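Local coordinates for protein tRNA (adenine(58)-N(1))-methyltransferase TrmI (Thermus thermophilus, PDB 5C0O) that catalyses the S-adenosylmethionine-dependent methylation of N1 of adenosine 58 in tRNA, a modification required for growth at extreme temperatures, at residues Leu98-Gly103 with Leu169-Pro174; Leu120-Glu125 with Arg148-Lys153; Tyr194-Thr199 with His242-Val247. The protein carries 1 engineered substitution. One frame throughout, in Å; residues are numbered along the deposited sequence.

The three contacts follow one mixed eight-stranded sheet of the catalytic domain, whose order runs 147-151, 120-125, 96-100, 164-169, 189-195, 245-251 and on. Interaction 2 pairs the edge strand 147-151 with its neighbour 120-125, interaction 1 the next two at their C-terminal ends, and interaction 3 the fifth with its antiparallel neighbour. Along the chain interaction 2 falls between the two segments of interaction 1, and interaction 3 follows both. Centre to centre, interactions 1 and 2 are about 10 Å apart, 1 and 3 about 13 Å, 2 and 3 about 23 Å. Interactions 1 and 2 help build the S-adenosylmethionine pocket; interaction 3 links its flank to the subunit contacts.

Interaction 1 (Leu98-Gly103 with Leu169-Pro174); sequences LEAGTG and LDLMEP. With SAM (S-adenosylmethionine), chain E.
The carbonyl O of Ala-100 is gripped twice, by the end of strand 164-169 and the residue after it: Asp-170 N donates a hydrogen bond to it (N to O 2.8 Å), and the CA-H of Leu-169 approaches it as well, CA to O 3.3 Å. In return Gly-101 N bonds to Asp-170 O at 3.2 Å, a straight N-H but arriving from above the carbonyl plane. These two bonds carry the parallel pairing of Ala-100 with Leu-169 at the last residues of the two strands, just before both chains turn to the cofactor. Asp-170 keeps CG anti to the backbone N (chi1 -179°), which sends its carboxylate to the methionine part of S-adenosylmethionine; OD2 accepts a hydrogen bond from the amino N of the ligand at 2.6 Å. Without the carboxylate, as with an alanine here, the ligand's ammonium is likely to lose its charged mate and be held less firmly. The side chain of Leu-171 bridges Ala-100 and the adenine: its CD2 packs on Ala-100 CB at 3.7 Å and meets adenine C5 of the ligand at 3.5 Å. Gly-101 CA comes within 3.3 Å of ribose O4' of the ligand, and a side chain at this position would run into that oxygen. Behind the loop, Glu-99 OE1 is hydrogen-bonded to Ser-123 and Thr-108, while Leu-169 packs on Leu-191 and Ala-193 of the next strand. Leu-107 N, Ser-104 N and Leu-154 N give the cofactor further hydrogen bonds. A glycine-rich turn after strand 96-100, facing an acidic residue just after strand 164-169, is characteristic of the cofactor pocket of class I, Rossmann-like methyltransferases.

Interaction 2 (Leu120-Glu125 with Arg148-Lys153); sequences LVESYE and RFHLGK. With SAM (S-adenosylmethionine), chain E.
His-150 NE2 donates a nearly straight hydrogen bond to Glu-122 OE2 (2.6 Å, angle at H 169°); the oxygen lies in the imidazole plane and is met on its anti side. The same OE2 sits over a face of the Arg-148 guanidinium, 3.2 Å from NE, in a salt bridge of charges alone, with no N-H aimed at it. The carboxylate and guanidinium planes are turned 80° apart. A bend at chi2 carries the Glu-122 carboxylate across to these partners, and its OE1 is hydrogen-bonded to Tyr-164, so the acid is held from several sides. Beneath, the parallel backbones alternate their bonds: Arg-148 N to Val-121 O, Ser-123 N to Arg-148 O at 3.1 Å, a weak one from His-150 N to Ser-123 O, then Glu-125 N to His-150 O at 2.9 Å. Gly-152 N closes the run on Glu-125 O. On the face shared with Glu-122, the Tyr-124 and His-150 side chains run alongside each other and their rings form an offset stack, centroids 4.5 Å apart and planes at 16°, with His-150 CB over the tyrosine ring. The other face holds Phe-149, packed against helix 128-139, and Ser-123, whose OG bonds to Thr-102. Glu-125 turns its carboxylate to the ribose hydroxyls of S-adenosylmethionine, though its modelled distance to O2' is too short to be trusted in detail. Gly-152 and Lys-153 border the adenine. This is a beta-alpha-beta unit whose first strand ends in the acidic residue that binds the ribose, as in Rossmann-like methyltransferases.

Interaction 3 (Tyr194-Thr199 with His242-Val247); sequences YLPNIT and HTAFLV
Leu-195 and Phe-245 form an antiparallel hydrogen-bonded pair, Leu-195 N to Phe-245 O at 3.0 Å and Phe-245 N back to Leu-195 O, next to the non-hydrogen-bonded pair Tyr-194 with Leu-246, and the chains stay close at Pro-196 and Ala-244. Beyond the pairing, in the loops, His-242 NE2 donates to Pro-196 O at 3.1 Å, on a lone pair and in the imidazole plane. With its ring swung trans to the backbone N (chi1 -180°), Tyr-194 reaches under Ala-244: the CB sits over the ring centre, 3.6 Å from the centroid, a CH-pi contact. Leu-246 CD2 meets the ring edge at CD1 (3.8 Å), while Thr-243 CB lies beside Tyr-194 OH; Thr-243 OG1 bonds to Asp-81. On the face carrying Leu-195 and Phe-245, Ile-198 CD1 of the following helix lies over a face of the Phe-245 ring, 3.8 Å from its centroid, a second CH-pi contact, and Leu-195 O lies at the edge of that ring. Trp-226 of the fourth subunit meets Phe-245 edge-to-face, and Ala-233 of the second subunit bonds to Asn-197. The contact thus joins the antiparallel C-terminal strands to the parallel half of the Rossmann-like sheet and takes part in the contacts with neighbouring subunits.

Interaction 1 (Leu98-Gly103 with Leu169-Pro174)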
loop_
_atom_site.group_PDB
_atom_site.type_symbol
_atom_site.label_atom_id
_atom_site.label_comp_id
_atom_site.label_asym_id
_atom_site.label_seq_id
_atom_site.Cartn_x
_atom_site.Cartn_y
_atom_site.Cartn_z
ATOM N N LEU A 98 20.063 -12.047 -19.017
ATOM C CA LEU A 98 19.364 -13.290 -19.326
ATOM C C LEU A 98 17.896 -13.177 -18.917
ATOM O O LEU A 98 17.586 -12.538 -17.911
ATOM C CB LEU A 98 20.030 -14.461 -18.602
ATOM C CG LEU A 98 19.727 -15.865 -19.125
ATOM C CD1 LEU A 98 20.540 -16.153 -20.370
ATOM C CD2 LEU A 98 20.011 -16.896 -18.053
ATOM N N GLU A 99 16.997 -13.781 -19.693
ATOM C CA GLU A 99 15.570 -13.743 -19.364
ATOM C C GLU A 99 14.855 -15.070 -19.572
ATOM O O GLU A 99 15.161 -15.822 -20.496
ATOM C CB GLU A 99 14.846 -12.674 -20.186
ATOM C CG GLU A 99 13.400 -12.441 -19.724
ATOM C CD GLU A 99 12.582 -11.583 -20.675
ATOM O OE1 GLU A 99 13.082 -11.234 -21.763
ATOM O OE2 GLU A 99 11.427 -11.266 -20.327
ATOM N N ALA A 100 13.896 -15.341 -18.694
ATOM C CA ALA A 100 12.931 -16.413 -18.897
ATOM C C ALA A 100 11.741 -16.204 -17.951
ATOM O O ALA A 100 11.963 -15.913 -16.776
ATOM C CB ALA A 100 13.570 -17.764 -18.657
ATOM N N GLY A 101 10.493 -16.329 -18.418
ATOM C CA GLY A 101 10.134 -16.656 -19.790
ATOM C C GLY A 101 9.680 -15.419 -20.545
ATOM O O GLY A 101 9.266 -14.435 -19.933
ATOM N N THR A 102 9.744 -15.468 -21.872
ATOM C CA THR A 102 9.396 -14.313 -22.696
ATOM C C THR A 102 7.908 -13.983 -22.606
ATOM O O THR A 102 7.520 -12.822 -22.722
ATOM C CB THR A 102 9.763 -14.539 -24.174
ATOM O OG1 THR A 102 10.998 -15.259 -24.262
ATOM C CG2 THR A 102 9.898 -13.209 -24.899
ATOM N N GLY A 103 7.082 -15.008 -22.406
ATOM C CA GLY A 103 5.649 -14.829 -22.242
ATOM C C GLY A 103 5.008 -14.149 -23.438
ATOM O O GLY A 103 4.837 -14.762 -24.493
ATOM N N LEU A 169 13.870 -13.067 -14.121
ATOM C CA LEU A 169 12.990 -14.232 -14.109
ATOM C C LEU A 169 11.524 -13.873 -13.912
ATOM O O LEU A 169 11.173 -13.076 -13.042
ATOM C CB LEU A 169 13.416 -15.209 -13.010
ATOM C CG LEU A 169 14.732 -15.968 -13.192
ATOM C CD1 LEU A 169 14.904 -16.931 -12.035
ATOM C CD2 LEU A 169 14.792 -16.718 -14.518
ATOM N N ASP A 170 10.679 -14.474 -14.741
ATOM C CA ASP A 170 9.239 -14.466 -14.530
ATOM C C ASP A 170 8.679 -15.819 -14.947
ATOM O O ASP A 170 8.257 -16.006 -16.090
ATOM C CB ASP A 170 8.565 -13.336 -15.310
ATOM C CG ASP A 170 7.060 -13.283 -15.080
ATOM O OD1 ASP A 170 6.541 -14.099 -14.291
ATOM O OD2 ASP A 170 6.397 -12.412 -15.679
ATOM N N LEU A 171 8.700 -16.764 -14.014
ATOM C CA LEU A 171 8.112 -18.080 -14.229
ATOM C C LEU A 171 7.628 -18.648 -12.897
ATOM O O LEU A 171 7.908 -18.086 -11.838
ATOM C CB LEU A 171 9.113 -19.035 -14.894
ATOM C CG LEU A 171 10.554 -18.560 -15.110
ATOM C CD1 LEU A 171 11.363 -18.685 -13.826
ATOM C CD2 LEU A 171 11.209 -19.327 -16.248
ATOM N N MET A 172 6.899 -19.757 -12.956
ATOM C CA MET A 172 6.248 -20.312 -11.775
ATOM C C MET A 172 7.221 -21.046 -10.855
ATOM O O MET A 172 7.007 -21.104 -9.642
ATOM C CB MET A 172 5.122 -21.259 -12.198
ATOM N N GLU A 173 8.284 -21.602 -11.432
ATOM C CA GLU A 173 9.242 -22.415 -10.679
ATOM C C GLU A 173 10.685 -21.950 -10.893
ATOM O O GLU A 173 11.499 -22.676 -11.466
ATOM C CB GLU A 173 9.092 -23.888 -11.074
ATOM C CG GLU A 173 7.860 -24.557 -10.479
ATOM C CD GLU A 173 7.280 -25.635 -11.374
ATOM O OE1 GLU A 173 6.886 -25.316 -12.515
ATOM O OE2 GLU A 173 7.217 -26.801 -10.932
ATOM N N PRO A 174 11.011 -20.735 -10.420
ATOM C CA PRO A 174 12.358 -20.160 -10.543
ATOM C C PRO A 174 13.458 -20.974 -9.860
ATOM O O PRO A 174 14.634 -20.780 -10.153
ATOM C CB PRO A 174 12.221 -18.789 -9.864
ATOM C CG PRO A 174 10.977 -18.871 -9.047
ATOM C CD PRO A 174 10.075 -19.798 -9.779
HETATM N N SAM E . 6.758 -10.786 -17.642
HETATM C CA SAM E . 6.569 -11.696 -18.774
HETATM C C SAM E . 6.193 -10.938 -20.043
HETATM O O SAM E . 5.752 -11.534 -21.025
HETATM O OXT SAM E . 6.307 -9.714 -20.114
HETATM C CB SAM E . 5.496 -12.742 -18.480
HETATM C CG SAM E . 5.962 -14.185 -18.660
HETATM S SD SAM E . 4.606 -15.379 -18.522
HETATM C CE SAM E . 3.923 -14.951 -16.901
HETATM C "C5'" SAM E . 5.497 -16.912 -18.151
HETATM C "C4'" SAM E . 6.090 -17.567 -19.396
HETATM O "O4'" SAM E . 7.302 -18.201 -19.056
HETATM C "C3'" SAM E . 5.207 -18.643 -20.016
HETATM O "O3'" SAM E . 4.595 -18.150 -21.183
HETATM C "C2'" SAM E . 6.142 -19.792 -20.358
HETATM O "O2'" SAM E . 6.207 -19.973 -21.756
HETATM C "C1'" SAM E . 7.504 -19.342 -19.861
HETATM N N9 SAM E . 8.200 -20.354 -19.048
HETATM C C8 SAM E . 7.715 -21.008 -17.948
HETATM N N7 SAM E . 8.677 -21.841 -17.488
HETATM C C5 SAM E . 9.766 -21.722 -18.279
HETATM C C6 SAM E . 11.011 -22.334 -18.257
HETATM N N6 SAM E . 11.295 -23.232 -17.321
HETATM N N1 SAM E . 11.948 -22.005 -19.215
HETATM C C2 SAM E . 11.644 -21.073 -20.187
HETATM N N3 SAM E . 10.404 -20.469 -20.200
HETATM C C4 SAM E . 9.482 -20.787 -19.261
#

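Interaction 2 (Leu120-Glu125 with Arg148-Lys153)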
loop_
_atom_site.group_PDB
_atom_site.type_symbol
_atom_site.label_atom_id
_atom_site.label_comp_id
_atom_site.label_asym_id
_atom_site.label_seq_id
_atom_site.Cartn_x
_atom_site.Cartn_y
_atom_site.Cartn_z
ATOM N N LEU A 120 22.669 -6.577 -24.921
ATOM C CA LEU A 120 21.867 -7.685 -25.428
ATOM C C LEU A 120 20.922 -8.272 -24.377
ATOM O O LEU A 120 21.209 -8.258 -23.180
ATOM C CB LEU A 120 22.770 -8.796 -25.976
ATOM C CG LEU A 120 22.027 -9.894 -26.750
ATOM C CD1 LEU A 120 22.083 -9.646 -28.252
ATOM C CD2 LEU A 120 22.542 -11.283 -26.396
ATOM N N VAL A 121 19.792 -8.781 -24.863
ATOM C CA VAL A 121 18.814 -9.491 -24.054
ATOM C C VAL A 121 18.683 -10.931 -24.548
ATOM O O VAL A 121 18.130 -11.176 -25.621
ATOM C CB VAL A 121 17.442 -8.795 -24.113
ATOM C CG1 VAL A 121 16.384 -9.579 -23.324
ATOM C CG2 VAL A 121 17.559 -7.353 -23.621
ATOM N N GLU A 122 19.194 -11.873 -23.758
ATOM C CA GLU A 122 19.172 -13.291 -24.110
ATOM C C GLU A 122 17.976 -13.976 -23.441
ATOM O O GLU A 122 18.046 -14.359 -22.272
ATOM C CB GLU A 122 20.488 -13.960 -23.692
ATOM C CG GLU A 122 20.864 -15.178 -24.517
ATOM C CD GLU A 122 21.694 -14.815 -25.732
ATOM O OE1 GLU A 122 22.817 -14.296 -25.554
ATOM O OE2 GLU A 122 21.222 -15.041 -26.863
ATOM N N SER A 123 16.886 -14.129 -24.191
ATOM C CA SER A 123 15.598 -14.531 -23.619
ATOM C C SER A 123 15.113 -15.897 -24.102
ATOM O O SER A 123 15.161 -16.198 -25.296
ATOM C CB SER A 123 14.540 -13.474 -23.942
ATOM O OG SER A 123 13.266 -13.867 -23.463
ATOM N N TYR A 124 14.625 -16.705 -23.160
ATOM C CA TYR A 124 14.159 -18.063 -23.444
ATOM C C TYR A 124 12.666 -18.236 -23.162
ATOM O O TYR A 124 12.161 -17.758 -22.149
ATOM C CB TYR A 124 14.956 -19.075 -22.614
ATOM C CG TYR A 124 16.431 -19.080 -22.931
ATOM C CD1 TYR A 124 17.265 -18.072 -22.464
ATOM C CD2 TYR A 124 16.993 -20.091 -23.698
ATOM C CE1 TYR A 124 18.612 -18.070 -22.750
ATOM C CE2 TYR A 124 18.342 -20.095 -23.995
ATOM C CZ TYR A 124 19.147 -19.083 -23.516
ATOM O OH TYR A 124 20.491 -19.080 -23.805
ATOM N N GLU A 125 11.973 -18.927 -24.065
ATOM C CA GLU A 125 10.567 -19.285 -23.876
ATOM C C GLU A 125 10.370 -20.746 -24.258
ATOM O O GLU A 125 10.903 -21.204 -25.266
ATOM C CB GLU A 125 9.649 -18.383 -24.710
ATOM C CG GLU A 125 8.159 -18.694 -24.566
ATOM C CD GLU A 125 7.688 -18.663 -23.120
ATOM O OE1 GLU A 125 8.211 -17.834 -22.348
ATOM O OE2 GLU A 125 6.801 -19.468 -22.755
ATOM N N ARG A 148 17.985 -11.563 -28.458
ATOM C CA ARG A 148 18.120 -12.910 -29.006
ATOM C C ARG A 148 17.097 -13.845 -28.375
ATOM O O ARG A 148 17.272 -14.286 -27.240
ATOM C CB ARG A 148 19.529 -13.466 -28.773
ATOM C CG ARG A 148 20.460 -13.402 -29.984
ATOM C CD ARG A 148 21.440 -14.580 -30.012
ATOM N NE ARG A 148 22.779 -14.220 -29.549
ATOM C CZ ARG A 148 23.708 -15.099 -29.186
ATOM N NH1 ARG A 148 23.450 -16.400 -29.213
ATOM N NH2 ARG A 148 24.899 -14.678 -28.785
ATOM N N PHE A 149 16.030 -14.145 -29.109
ATOM C CA PHE A 149 15.018 -15.073 -28.621
ATOM C C PHE A 149 15.525 -16.506 -28.709
ATOM O O PHE A 149 16.248 -16.861 -29.639
ATOM C CB PHE A 149 13.716 -14.935 -29.414
ATOM C CG PHE A 149 13.062 -13.588 -29.286
ATOM C CD1 PHE A 149 12.130 -13.347 -28.289
ATOM C CD2 PHE A 149 13.367 -12.569 -30.169
ATOM C CE1 PHE A 149 11.523 -12.111 -28.172
ATOM C CE2 PHE A 149 12.763 -11.332 -30.059
ATOM C CZ PHE A 149 11.840 -11.103 -29.059
ATOM N N HIS A 150 15.140 -17.319 -27.731
ATOM C CA HIS A 150 15.484 -18.735 -27.717
ATOM C C HIS A 150 14.266 -19.572 -27.343
ATOM O O HIS A 150 13.470 -19.175 -26.490
ATOM C CB HIS A 150 16.625 -19.004 -26.734
ATOM C CG HIS A 150 17.914 -18.332 -27.094
ATOM N ND1 HIS A 150 18.865 -18.923 -27.898
ATOM C CD2 HIS A 150 18.415 -17.122 -26.747
ATOM C CE1 HIS A 150 19.893 -18.104 -28.036
ATOM N NE2 HIS A 150 19.645 -17.005 -27.348
ATOM N N LEU A 151 14.121 -20.724 -27.991
ATOM C CA LEU A 151 13.052 -21.659 -27.665
ATOM C C LEU A 151 13.523 -22.678 -26.636
ATOM O O LEU A 151 14.649 -23.168 -26.710
ATOM C CB LEU A 151 12.562 -22.390 -28.917
ATOM C CG LEU A 151 11.415 -23.376 -28.671
ATOM C CD1 LEU A 151 10.102 -22.630 -28.477
ATOM C CD2 LEU A 151 11.309 -24.388 -29.799
ATOM N N GLY A 152 12.651 -22.990 -25.682
ATOM C CA GLY A 152 12.880 -24.089 -24.761
ATOM C C GLY A 152 13.134 -23.666 -23.330
ATOM O O GLY A 152 13.249 -22.479 -23.024
ATOM N N LYS A 153 13.217 -24.660 -22.451
ATOM C CA LYS A 153 13.472 -24.429 -21.037
ATOM C C LYS A 153 14.840 -23.805 -20.814
ATOM O O LYS A 153 15.807 -24.145 -21.493
ATOM C CB LYS A 153 13.381 -25.736 -20.255
ATOM C CG LYS A 153 12.067 -26.467 -20.411
ATOM C CD LYS A 153 11.891 -27.493 -19.308
ATOM C CE LYS A 153 10.619 -28.297 -19.495
ATOM N NZ LYS A 153 9.965 -28.597 -18.191
HETATM N N SAM E . 6.758 -10.786 -17.642
HETATM C CA SAM E . 6.569 -11.696 -18.774
HETATM C C SAM E . 6.193 -10.938 -20.043
HETATM O O SAM E . 5.752 -11.534 -21.025
HETATM O OXT SAM E . 6.307 -9.714 -20.114
HETATM C CB SAM E . 5.496 -12.742 -18.480
HETATM C CG SAM E . 5.962 -14.185 -18.660
HETATM S SD SAM E . 4.606 -15.379 -18.522
HETATM C CE SAM E . 3.923 -14.951 -16.901
HETATM C "C5'" SAM E . 5.497 -16.912 -18.151
HETATM C "C4'" SAM E . 6.090 -17.567 -19.396
HETATM O "O4'" SAM E . 7.302 -18.201 -19.056
HETATM C "C3'" SAM E . 5.207 -18.643 -20.016
HETATM O "O3'" SAM E . 4.595 -18.150 -21.183
HETATM C "C2'" SAM E . 6.142 -19.792 -20.358
HETATM O "O2'" SAM E . 6.207 -19.973 -21.756
HETATM C "C1'" SAM E . 7.504 -19.342 -19.861
HETATM N N9 SAM E . 8.200 -20.354 -19.048
HETATM C C8 SAM E . 7.715 -21.008 -17.948
HETATM N N7 SAM E . 8.677 -21.841 -17.488
HETATM C C5 SAM E . 9.766 -21.722 -18.279
HETATM C C6 SAM E . 11.011 -22.334 -18.257
HETATM N N6 SAM E . 11.295 -23.232 -17.321
HETATM N N1 SAM E . 11.948 -22.005 -19.215
HETATM C C2 SAM E . 11.644 -21.073 -20.187
HETATM N N3 SAM E . 10.404 -20.469 -20.200
HETATM C C4 SAM E . 9.482 -20.787 -19.261
#

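Interaction 3 (Tyr194-Thr199 with His242-Val247)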
loop_
_atom_site.group_PDB
_atom_site.type_symbol
_atom_site.label_atom_id
_atom_site.label_comp_id
_atom_site.label_asym_id
_atom_site.label_seq_id
_atom_site.Cartn_x
_atom_site.Cartn_y
_atom_site.Cartn_z
ATOM N N TYR A 194 10.083 -12.627 -10.441
ATOM C CA TYR A 194 8.736 -12.085 -10.323
ATOM C C TYR A 194 7.782 -13.187 -9.858
ATOM O O TYR A 194 7.494 -14.114 -10.617
ATOM C CB TYR A 194 8.329 -11.506 -11.681
ATOM C CG TYR A 194 6.960 -10.879 -11.785
ATOM C CD1 TYR A 194 6.744 -9.567 -11.394
ATOM C CD2 TYR A 194 5.898 -11.583 -12.331
ATOM C CE1 TYR A 194 5.497 -8.985 -11.516
ATOM C CE2 TYR A 194 4.649 -11.010 -12.458
ATOM C CZ TYR A 194 4.453 -9.711 -12.049
ATOM O OH TYR A 194 3.210 -9.135 -12.174
ATOM N N LEU A 195 7.311 -13.095 -8.613
ATOM C CA LEU A 195 6.537 -14.177 -7.989
ATOM C C LEU A 195 5.269 -13.687 -7.269
ATOM O O LEU A 195 5.357 -12.879 -6.341
ATOM C CB LEU A 195 7.426 -14.939 -7.005
ATOM C CG LEU A 195 8.429 -15.867 -7.690
ATOM C CD1 LEU A 195 9.531 -16.261 -6.727
ATOM C CD2 LEU A 195 7.723 -17.101 -8.237
ATOM N N PRO A 196 4.083 -14.183 -7.688
ATOM C CA PRO A 196 2.822 -13.693 -7.111
ATOM C C PRO A 196 2.542 -14.127 -5.673
ATOM O O PRO A 196 2.106 -13.305 -4.869
ATOM C CB PRO A 196 1.755 -14.283 -8.042
ATOM C CG PRO A 196 2.469 -14.659 -9.276
ATOM C CD PRO A 196 3.830 -15.064 -8.841
ATOM N N ASN A 197 2.764 -15.400 -5.364
ATOM C CA ASN A 197 2.459 -15.927 -4.037
ATOM C C ASN A 197 3.649 -15.828 -3.097
ATOM O O ASN A 197 4.783 -16.098 -3.493
ATOM C CB ASN A 197 2.002 -17.383 -4.133
ATOM C CG ASN A 197 0.698 -17.537 -4.887
ATOM O OD1 ASN A 197 -0.382 -17.359 -4.323
ATOM N ND2 ASN A 197 0.790 -17.871 -6.166
ATOM N N ILE A 198 3.381 -15.453 -1.850
ATOM C CA ILE A 198 4.435 -15.342 -0.850
ATOM C C ILE A 198 5.028 -16.717 -0.561
ATOM O O ILE A 198 6.158 -16.829 -0.102
ATOM C CB ILE A 198 3.913 -14.711 0.467
ATOM C CG1 ILE A 198 5.075 -14.256 1.361
ATOM C CG2 ILE A 198 3.005 -15.689 1.231
ATOM C CD1 ILE A 198 5.963 -13.176 0.761
ATOM N N THR A 199 4.261 -17.760 -0.847
ATOM C CA THR A 199 4.722 -19.122 -0.626
ATOM C C THR A 199 5.790 -19.504 -1.644
ATOM O O THR A 199 6.719 -20.252 -1.332
ATOM C CB THR A 199 3.556 -20.113 -0.702
ATOM O OG1 THR A 199 2.640 -19.691 -1.719
ATOM C CG2 THR A 199 2.831 -20.172 0.631
ATOM N N HIS A 242 -2.697 -5.970 -6.162
ATOM C CA HIS A 242 -1.464 -6.744 -6.085
ATOM C C HIS A 242 -1.147 -7.451 -7.399
ATOM O O HIS A 242 -2.048 -7.794 -8.164
ATOM C CB HIS A 242 -1.571 -7.764 -4.946
ATOM C CG HIS A 242 -0.442 -8.748 -4.898
ATOM N ND1 HIS A 242 0.852 -8.385 -4.589
ATOM C CD2 HIS A 242 -0.416 -10.085 -5.111
ATOM C CE1 HIS A 242 1.626 -9.456 -4.618
ATOM N NE2 HIS A 242 0.881 -10.500 -4.932
ATOM N N THR A 243 0.144 -7.645 -7.657
ATOM C CA THR A 243 0.613 -8.431 -8.794
ATOM C C THR A 243 1.532 -9.539 -8.319
ATOM O O THR A 243 1.212 -10.724 -8.428
ATOM C CB THR A 243 1.387 -7.581 -9.820
ATOM O OG1 THR A 243 2.048 -6.496 -9.155
ATOM C CG2 THR A 243 0.455 -7.042 -10.893
ATOM N N ALA A 244 2.686 -9.138 -7.794
ATOM C CA ALA A 244 3.700 -10.093 -7.384
ATOM C C ALA A 244 4.767 -9.471 -6.497
ATOM O O ALA A 244 4.905 -8.249 -6.416
ATOM C CB ALA A 244 4.346 -10.713 -8.612
ATOM N N PHE A 245 5.512 -10.337 -5.821
ATOM C CA PHE A 245 6.687 -9.929 -5.071
ATOM C C PHE A 245 7.900 -9.951 -5.984
ATOM O O PHE A 245 7.938 -10.708 -6.954
ATOM C CB PHE A 245 6.920 -10.853 -3.878
ATOM C CG PHE A 245 5.785 -10.878 -2.898
ATOM C CD1 PHE A 245 4.686 -11.693 -3.113
ATOM C CD2 PHE A 245 5.821 -10.097 -1.760
ATOM C CE1 PHE A 245 3.643 -11.720 -2.212
ATOM C CE2 PHE A 245 4.781 -10.119 -0.855
ATOM C CZ PHE A 245 3.692 -10.932 -1.081
ATOM N N LEU A 246 8.885 -9.117 -5.670
ATOM C CA LEU A 246 10.169 -9.151 -6.357
ATOM C C LEU A 246 11.236 -9.664 -5.404
ATOM O O LEU A 246 11.439 -9.103 -4.329
ATOM C CB LEU A 246 10.545 -7.763 -6.886
ATOM C CG LEU A 246 9.614 -7.142 -7.934
ATOM C CD1 LEU A 246 10.214 -5.861 -8.490
ATOM C CD2 LEU A 246 9.320 -8.118 -9.059
ATOM N N VAL A 247 11.908 -10.738 -5.807
ATOM C CA VAL A 247 12.958 -11.346 -5.001
ATOM C C VAL A 247 14.310 -11.156 -5.670
ATOM O O VAL A 247 14.527 -11.654 -6.768
ATOM C CB VAL A 247 12.710 -12.847 -4.795
ATOM C CG1 VAL A 247 13.805 -13.459 -3.919
ATOM C CG2 VAL A 247 11.333 -13.074 -4.191
#